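PDB 5XYH: CbsA from Xanthomonas oryzae pv. oryzae, which probably hydrolyses beta-1,4 linkages in cellulose as a family 6 exoglucanase, releasing cellobiose from chain ends during attack on plant cell walls. Local coordinates for residues Asp18-Val30 against Ile405-Leu417. Numbering follows the deposited sequence.
Sequences DYSKEVDSSIVKV and IAGTWFHAHFVQL
Glu22 and Ser26, one turn apart, face Trp409 and His411 where helix 18-27 meets the start of helix 411-417; the helix axes cross at -87° and approach to 10.5 Å. Trp409, in the loop just before the N-cap residue Phe410, lays its indole against the first helix. A broad flat ring suits this place: CB of Glu22 makes a CH-pi contact 3.5 Å from the centroid of the six-membered ring of Trp409, while CE1 of Tyr19 and CG2 of Val23 meet its outer carbons. A water donates to OE2 of Glu22 and accepts a weak bond from the backbone N of Trp409. CG2 of Val23 continues the apolar surface to CZ of Phe414 at 3.6 Å, and the hydroxyl of Tyr19 hydrogen-bonds to the carbonyl O of Gly363. Ser26 is small enough to sit between two rings. Its OG, held beside its own backbone N (chi1 -80°), accepts a nearly straight bond from Trp409 NE1 at 2.9 Å and shares another with His411 ND1 at 2.7 Å. Over one His411 face lies Lys29 CD; Val415 CG2 covers the opposite face. One buried serine hydroxyl, near both ring planes, thus pairs with two ring nitrogens, helping to fix both rings' rotation and joining the N-terminal helix to the C-terminal one.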
ATOM      1  N   ASP A  18       9.588 -14.045   8.106  1.00 15.22           N
ATOM      2  CA  ASP A  18       9.633 -13.023   9.147  1.00 15.15           C
ATOM      3  C   ASP A  18       8.228 -12.628   9.586  1.00 14.95           C
ATOM      4  O   ASP A  18       7.992 -12.371  10.772  1.00 14.84           O
ATOM      5  CB  ASP A  18      10.404 -11.807   8.663  1.00 15.49           C
ATOM      6  CG  ASP A  18      11.858 -12.113   8.410  1.00 16.84           C
ATOM      7  OD1 ASP A  18      12.417 -12.976   9.128  1.00 17.98           O
ATOM      8  OD2 ASP A  18      12.433 -11.486   7.494  1.00 16.73           O
ATOM      9  N   TYR A  19       7.291 -12.540   8.638  1.00 14.46           N
ATOM     10  CA  TYR A  19       5.898 -12.306   9.008  1.00 14.01           C
ATOM     11  C   TYR A  19       5.350 -13.491   9.797  1.00 13.78           C
ATOM     12  O   TYR A  19       4.668 -13.306  10.810  1.00 13.48           O
ATOM     13  CB  TYR A  19       5.065 -12.032   7.751  1.00 13.62           C
ATOM     14  CG  TYR A  19       3.629 -11.646   8.011  1.00 13.12           C
ATOM     15  CD1 TYR A  19       3.304 -10.386   8.502  1.00 13.37           C
ATOM     16  CD2 TYR A  19       2.593 -12.536   7.756  1.00 13.87           C
ATOM     17  CE1 TYR A  19       1.986 -10.029   8.752  1.00 12.94           C
ATOM     18  CE2 TYR A  19       1.270 -12.186   7.997  1.00 13.08           C
ATOM     19  CZ  TYR A  19       0.977 -10.929   8.498  1.00 13.22           C
ATOM     20  OH  TYR A  19      -0.341 -10.575   8.733  1.00 12.80           O
ATOM     21  N   SER A  20       5.656 -14.719   9.355  1.00 14.42           N
ATOM     22  CA  SER A  20       5.288 -15.899  10.142  1.00 15.23           C
ATOM     23  C   SER A  20       5.812 -15.798  11.573  1.00 15.55           C
ATOM     24  O   SER A  20       5.079 -16.078  12.530  1.00 15.96           O
ATOM     25  CB  SER A  20       5.804 -17.172   9.464  1.00 15.04           C
ATOM     26  OG  SER A  20       5.232 -17.303   8.168  1.00 17.15           O
ATOM     27  N   LYS A  21       7.070 -15.379  11.742  1.00 15.50           N
ATOM     28  CA  LYS A  21       7.628 -15.313  13.092  1.00 16.83           C
ATOM     29  C   LYS A  21       6.925 -14.246  13.925  1.00 15.28           C
ATOM     30  O   LYS A  21       6.672 -14.453  15.118  1.00 14.38           O
ATOM     31  CB  LYS A  21       9.131 -15.059  13.022  1.00 17.92           C
ATOM     32  CG  LYS A  21       9.755 -14.712  14.371  1.00 19.77           C
ATOM     33  CD  LYS A  21      11.246 -14.967  14.373  1.00 21.04           C
ATOM     34  CE  LYS A  21      11.916 -14.362  13.149  1.00 23.32           C
ATOM     35  NZ  LYS A  21      13.388 -14.600  13.177  1.00 28.65           N
ATOM     36  N   GLU A  22       6.583 -13.110  13.304  1.00 14.59           N
ATOM     37  CA  GLU A  22       5.769 -12.099  13.978  1.00 14.71           C
ATOM     38  C   GLU A  22       4.433 -12.685  14.424  1.00 14.02           C
ATOM     39  O   GLU A  22       4.025 -12.525  15.580  1.00 14.21           O
ATOM     40  CB  GLU A  22       5.544 -10.897  13.052  1.00 14.33           C
ATOM     41  CG  GLU A  22       6.781 -10.018  12.829  1.00 14.22           C
ATOM     42  CD  GLU A  22       6.543  -8.860  11.868  1.00 14.78           C
ATOM     43  OE1 GLU A  22       6.006  -9.108  10.777  1.00 13.93           O
ATOM     44  OE2 GLU A  22       6.903  -7.707  12.198  1.00 14.23           O
ATOM     45  N   VAL A  23       3.724 -13.349  13.506  1.00 13.48           N
ATOM     46  CA  VAL A  23       2.427 -13.927  13.838  1.00 13.72           C
ATOM     47  C   VAL A  23       2.571 -14.960  14.946  1.00 14.67           C
ATOM     48  O   VAL A  23       1.761 -15.003  15.877  1.00 15.65           O
ATOM     49  CB  VAL A  23       1.775 -14.522  12.574  1.00 14.02           C
ATOM     50  CG1 VAL A  23       0.569 -15.374  12.924  1.00 14.60           C
ATOM     51  CG2 VAL A  23       1.359 -13.409  11.642  1.00 13.28           C
ATOM     52  N   ASP A  24       3.614 -15.795  14.877  1.00 14.79           N
ATOM     53  CA  ASP A  24       3.831 -16.792  15.925  1.00 15.43           C
ATOM     54  C   ASP A  24       3.962 -16.134  17.295  1.00 16.82           C
ATOM     55  O   ASP A  24       3.496 -16.688  18.304  1.00 16.80           O
ATOM     56  CB  ASP A  24       5.075 -17.625  15.619  1.00 16.06           C
ATOM     57  CG  ASP A  24       4.858 -18.617  14.486  1.00 16.67           C
ATOM     58  OD1 ASP A  24       3.699 -19.004  14.225  1.00 16.49           O
ATOM     59  OD2 ASP A  24       5.856 -19.040  13.878  1.00 18.80           O
ATOM     60  N   SER A  25       4.588 -14.950  17.349  1.00 14.95           N
ATOM     61  CA  SER A  25       4.739 -14.237  18.617  1.00 15.81           C
ATOM     62  C   SER A  25       3.391 -13.855  19.219  1.00 16.99           C
ATOM     63  O   SER A  25       3.278 -13.710  20.442  1.00 16.94           O
ATOM     64  CB  SER A  25       5.619 -12.989  18.413  1.00 15.64           C
ATOM     65  OG  SER A  25       4.873 -11.872  17.938  1.00 16.01           O
ATOM     66  N   SER A  26       2.358 -13.695  18.384  1.00 15.84           N
ATOM     67  CA  SER A  26       0.999 -13.420  18.841  1.00 15.39           C
ATOM     68  C   SER A  26       0.226 -14.690  19.173  1.00 16.54           C
ATOM     69  O   SER A  26      -0.587 -14.698  20.106  1.00 17.03           O
ATOM     70  CB  SER A  26       0.224 -12.639  17.773  1.00 15.10           C
ATOM     71  OG  SER A  26       0.558 -11.266  17.798  1.00 14.98           O
ATOM     72  N   ILE A  27       0.433 -15.756  18.400  1.00 15.63           N
ATOM     73  CA  ILE A  27      -0.256 -17.015  18.664  1.00 15.87           C
ATOM     74  C   ILE A  27       0.036 -17.495  20.084  1.00 17.37           C
ATOM     75  O   ILE A  27      -0.870 -17.913  20.816  1.00 17.14           O
ATOM     76  CB  ILE A  27       0.146 -18.063  17.609  1.00 16.10           C
ATOM     77  CG1 ILE A  27      -0.463 -17.716  16.254  1.00 14.86           C
ATOM     78  CG2 ILE A  27      -0.259 -19.452  18.055  1.00 16.68           C
ATOM     79  CD1 ILE A  27       0.089 -18.549  15.128  1.00 15.42           C
ATOM     80  N   VAL A  28       1.297 -17.427  20.507  1.00 17.07           N
ATOM     81  CA  VAL A  28       1.617 -17.960  21.826  1.00 18.32           C
ATOM     82  C   VAL A  28       1.071 -17.092  22.953  1.00 18.05           C
ATOM     83  O   VAL A  28       0.974 -17.571  24.083  1.00 19.11           O
ATOM     84  CB  VAL A  28       3.132 -18.167  21.980  1.00 18.62           C
ATOM     85  CG1 VAL A  28       3.633 -19.118  20.897  1.00 18.56           C
ATOM     86  CG2 VAL A  28       3.857 -16.843  21.933  1.00 18.61           C
ATOM     87  N   LYS A  29       0.706 -15.830  22.685  1.00 17.39           N
ATOM     88  CA  LYS A  29       0.143 -14.965  23.724  1.00 17.93           C
ATOM     89  C   LYS A  29      -1.350 -15.181  23.950  1.00 19.67           C
ATOM     90  O   LYS A  29      -1.849 -14.843  25.030  1.00 21.04           O
ATOM     91  CB  LYS A  29       0.361 -13.482  23.392  1.00 18.61           C
ATOM     92  CG  LYS A  29       1.806 -13.015  23.482  1.00 19.36           C
ATOM     93  CD  LYS A  29       1.977 -11.595  22.946  1.00 19.01           C
ATOM     94  CE  LYS A  29       3.428 -11.142  23.064  1.00 20.66           C
ATOM     95  NZ  LYS A  29       3.684  -9.838  22.400  1.00 21.12           N
ATOM     96  N   VAL A  30      -2.084 -15.710  22.962  1.00 18.10           N
ATOM     97  CA  VAL A  30      -3.534 -15.849  23.055  1.00 19.56           C
ATOM     98  C   VAL A  30      -3.867 -17.283  23.445  1.00 19.11           C
ATOM     99  O   VAL A  30      -3.230 -18.231  22.968  1.00 19.09           O
ATOM    100  CB  VAL A  30      -4.220 -15.463  21.725  1.00 18.92           C
ATOM    101  CG1 VAL A  30      -3.808 -14.056  21.277  1.00 18.84           C
ATOM    102  CG2 VAL A  30      -3.913 -16.453  20.660  1.00 16.94           C
ATOM    103  N   ILE A 405       7.243   1.218  17.192  1.00 13.02           N
ATOM    104  CA  ILE A 405       7.757   1.992  16.067  1.00 12.85           C
ATOM    105  C   ILE A 405       7.337   1.356  14.738  1.00 13.52           C
ATOM    106  O   ILE A 405       7.042   0.156  14.635  1.00 12.90           O
ATOM    107  CB  ILE A 405       9.286   2.159  16.137  1.00 12.54           C
ATOM    108  CG1 ILE A 405       9.996   0.825  15.914  1.00 13.93           C
ATOM    109  CG2 ILE A 405       9.702   2.800  17.477  1.00 12.98           C
ATOM    110  CD1 ILE A 405      11.503   0.859  16.095  1.00 15.84           C
ATOM    111  N   ALA A 406       7.342   2.190  13.703  1.00 13.22           N
ATOM    112  CA  ALA A 406       6.928   1.803  12.360  1.00 14.24           C
ATOM    113  C   ALA A 406       7.634   0.539  11.893  1.00 13.37           C
ATOM    114  O   ALA A 406       8.852   0.414  12.023  1.00 13.55           O
ATOM    115  CB  ALA A 406       7.228   2.954  11.391  1.00 14.17           C
ATOM    116  N   GLY A 407       6.857  -0.384  11.328  1.00 14.01           N
ATOM    117  CA  GLY A 407       7.393  -1.600  10.742  1.00 14.97           C
ATOM    118  C   GLY A 407       7.736  -2.707  11.716  1.00 14.30           C
ATOM    119  O   GLY A 407       8.358  -3.695  11.309  1.00 15.17           O
ATOM    120  N   THR A 408       7.367  -2.577  12.988  1.00 13.73           N
ATOM    121  CA  THR A 408       7.530  -3.638  13.976  1.00 14.25           C
ATOM    122  C   THR A 408       6.162  -4.070  14.505  1.00 13.81           C
ATOM    123  O   THR A 408       5.154  -3.379  14.333  1.00 13.01           O
ATOM    124  CB  THR A 408       8.433  -3.194  15.138  1.00 13.88           C
ATOM    125  OG1 THR A 408       7.744  -2.238  15.949  1.00 13.32           O
ATOM    126  CG2 THR A 408       9.688  -2.556  14.598  1.00 14.51           C
ATOM    127  N   TRP A 409       6.136  -5.226  15.171  1.00 13.99           N
ATOM    128  CA  TRP A 409       4.874  -5.911  15.429  1.00 14.00           C
ATOM    129  C   TRP A 409       4.023  -5.208  16.483  1.00 13.76           C
ATOM    130  O   TRP A 409       4.516  -4.797  17.538  1.00 13.74           O
ATOM    131  CB  TRP A 409       5.151  -7.342  15.875  1.00 14.51           C
ATOM    132  CG  TRP A 409       4.006  -8.250  15.697  1.00 14.54           C
ATOM    133  CD1 TRP A 409       3.362  -8.950  16.672  1.00 14.49           C
ATOM    134  CD2 TRP A 409       3.355  -8.582  14.462  1.00 13.86           C
ATOM    135  NE1 TRP A 409       2.345  -9.696  16.124  1.00 14.43           N
ATOM    136  CE2 TRP A 409       2.329  -9.500  14.768  1.00 13.71           C
ATOM    137  CE3 TRP A 409       3.548  -8.203  13.126  1.00 13.68           C
ATOM    138  CZ2 TRP A 409       1.488 -10.039  13.790  1.00 13.15           C
ATOM    139  CZ3 TRP A 409       2.714  -8.752  12.150  1.00 13.11           C
ATOM    140  CH2 TRP A 409       1.694  -9.652  12.493  1.00 13.23           C
ATOM    141  N   PHE A 410       2.722  -5.131  16.220  1.00 13.00           N
ATOM    142  CA  PHE A 410       1.758  -4.438  17.071  1.00 13.44           C
ATOM    143  C   PHE A 410       0.679  -5.455  17.438  1.00 13.73           C
ATOM    144  O   PHE A 410      -0.346  -5.560  16.762  1.00 12.29           O
ATOM    145  CB  PHE A 410       1.200  -3.202  16.338  1.00 12.46           C
ATOM    146  CG  PHE A 410       0.402  -2.256  17.205  1.00 12.56           C
ATOM    147  CD1 PHE A 410       0.112  -2.550  18.532  1.00 12.86           C
ATOM    148  CD2 PHE A 410      -0.055  -1.055  16.675  1.00 11.87           C
ATOM    149  CE1 PHE A 410      -0.630  -1.671  19.304  1.00 13.49           C
ATOM    150  CE2 PHE A 410      -0.794  -0.175  17.436  1.00 12.69           C
ATOM    151  CZ  PHE A 410      -1.075  -0.479  18.759  1.00 13.39           C
ATOM    152  N   HIS A 411       0.928  -6.202  18.523  1.00 14.17           N
ATOM    153  CA  HIS A 411       0.056  -7.312  18.903  1.00 14.38           C
ATOM    154  C   HIS A 411      -1.408  -6.891  19.024  1.00 13.83           C
ATOM    155  O   HIS A 411      -2.302  -7.593  18.531  1.00 12.92           O
ATOM    156  CB  HIS A 411       0.551  -7.931  20.213  1.00 15.58           C
ATOM    157  CG  HIS A 411      -0.333  -9.017  20.740  1.00 16.14           C
ATOM    158  ND1 HIS A 411      -0.445 -10.247  20.128  1.00 16.03           N
ATOM    159  CD2 HIS A 411      -1.143  -9.060  21.824  1.00 16.50           C
ATOM    160  CE1 HIS A 411      -1.294 -10.998  20.805  1.00 15.94           C
ATOM    161  NE2 HIS A 411      -1.726 -10.305  21.843  1.00 16.76           N
ATOM    162  N   ALA A 412      -1.682  -5.744  19.656  1.00 13.10           N
ATOM    163  CA  ALA A 412      -3.076  -5.345  19.850  1.00 14.02           C
ATOM    164  C   ALA A 412      -3.772  -5.058  18.520  1.00 13.05           C
ATOM    165  O   ALA A 412      -4.925  -5.457  18.323  1.00 11.65           O
ATOM    166  CB  ALA A 412      -3.167  -4.136  20.776  1.00 13.22           C
ATOM    167  N   HIS A 413      -3.095  -4.371  17.595  1.00 13.20           N
ATOM    168  CA  HIS A 413      -3.679  -4.155  16.265  1.00 11.88           C
ATOM    169  C   HIS A 413      -3.896  -5.473  15.532  1.00 12.62           C
ATOM    170  O   HIS A 413      -4.864  -5.626  14.770  1.00 11.63           O
ATOM    171  CB  HIS A 413      -2.782  -3.245  15.432  1.00 12.26           C
ATOM    172  CG  HIS A 413      -3.513  -2.481  14.373  1.00 12.57           C
ATOM    173  ND1 HIS A 413      -2.964  -2.209  13.140  1.00 12.47           N
ATOM    174  CD2 HIS A 413      -4.742  -1.913  14.372  1.00 13.10           C
ATOM    175  CE1 HIS A 413      -3.825  -1.513  12.419  1.00 12.51           C
ATOM    176  NE2 HIS A 413      -4.910  -1.310  13.146  1.00 13.02           N
ATOM    177  N   PHE A 414      -2.980  -6.424  15.717  1.00 12.02           N
ATOM    178  CA  PHE A 414      -3.081  -7.694  15.012  1.00 12.14           C
ATOM    179  C   PHE A 414      -4.332  -8.453  15.430  1.00 12.34           C
ATOM    180  O   PHE A 414      -5.128  -8.872  14.585  1.00 11.27           O
ATOM    181  CB  PHE A 414      -1.845  -8.546  15.266  1.00 12.02           C
ATOM    182  CG  PHE A 414      -1.828  -9.820  14.481  1.00 12.32           C
ATOM    183  CD1 PHE A 414      -1.863  -9.790  13.093  1.00 12.81           C
ATOM    184  CD2 PHE A 414      -1.769 -11.051  15.126  1.00 12.32           C
ATOM    185  CE1 PHE A 414      -1.834 -10.976  12.344  1.00 13.39           C
ATOM    186  CE2 PHE A 414      -1.749 -12.246  14.384  1.00 13.41           C
ATOM    187  CZ  PHE A 414      -1.781 -12.204  12.999  1.00 13.67           C
ATOM    188  N   VAL A 415      -4.504  -8.651  16.741  1.00 12.79           N
ATOM    189  CA  VAL A 415      -5.693  -9.323  17.254  1.00 12.55           C
ATOM    190  C   VAL A 415      -6.951  -8.651  16.733  1.00 12.98           C
ATOM    191  O   VAL A 415      -7.903  -9.318  16.306  1.00 13.76           O
ATOM    192  CB  VAL A 415      -5.665  -9.332  18.791  1.00 13.33           C
ATOM    193  CG1 VAL A 415      -7.017  -9.817  19.342  1.00 13.39           C
ATOM    194  CG2 VAL A 415      -4.479 -10.172  19.294  1.00 13.14           C
ATOM    195  N   GLN A 416      -6.973  -7.318  16.749  1.00 12.54           N
ATOM    196  CA  GLN A 416      -8.128  -6.585  16.242  1.00 12.11           C
ATOM    197  C   GLN A 416      -8.344  -6.866  14.751  1.00 12.95           C
ATOM    198  O   GLN A 416      -9.461  -7.169  14.318  1.00 11.58           O
ATOM    199  CB  GLN A 416      -7.942  -5.085  16.509  1.00 12.56           C
ATOM    200  CG  GLN A 416      -8.920  -4.176  15.777  1.00 13.16           C
ATOM    201  CD  GLN A 416      -8.362  -2.759  15.536  1.00 13.83           C
ATOM    202  OE1 GLN A 416      -8.045  -2.030  16.481  1.00 12.96           O
ATOM    203  NE2 GLN A 416      -8.236  -2.381  14.267  1.00 13.49           N
ATOM    204  N   LEU A 417      -7.268  -6.809  13.957  1.00 11.93           N
ATOM    205  CA  LEU A 417      -7.384  -7.025  12.516  1.00 11.93           C
ATOM    206  C   LEU A 417      -7.919  -8.415  12.184  1.00 13.10           C
ATOM    207  O   LEU A 417      -8.749  -8.566  11.273  1.00 11.85           O
ATOM    208  CB  LEU A 417      -6.029  -6.811  11.849  1.00 11.61           C
ATOM    209  CG  LEU A 417      -5.602  -5.347  11.728  1.00 11.59           C
ATOM    210  CD1 LEU A 417      -4.117  -5.295  11.394  1.00 11.00           C
ATOM    211  CD2 LEU A 417      -6.429  -4.650  10.651  1.00 12.19           C
TER
HETATM  212  O   HOH W   1       8.392  -6.825  14.237  1.00 15.63           O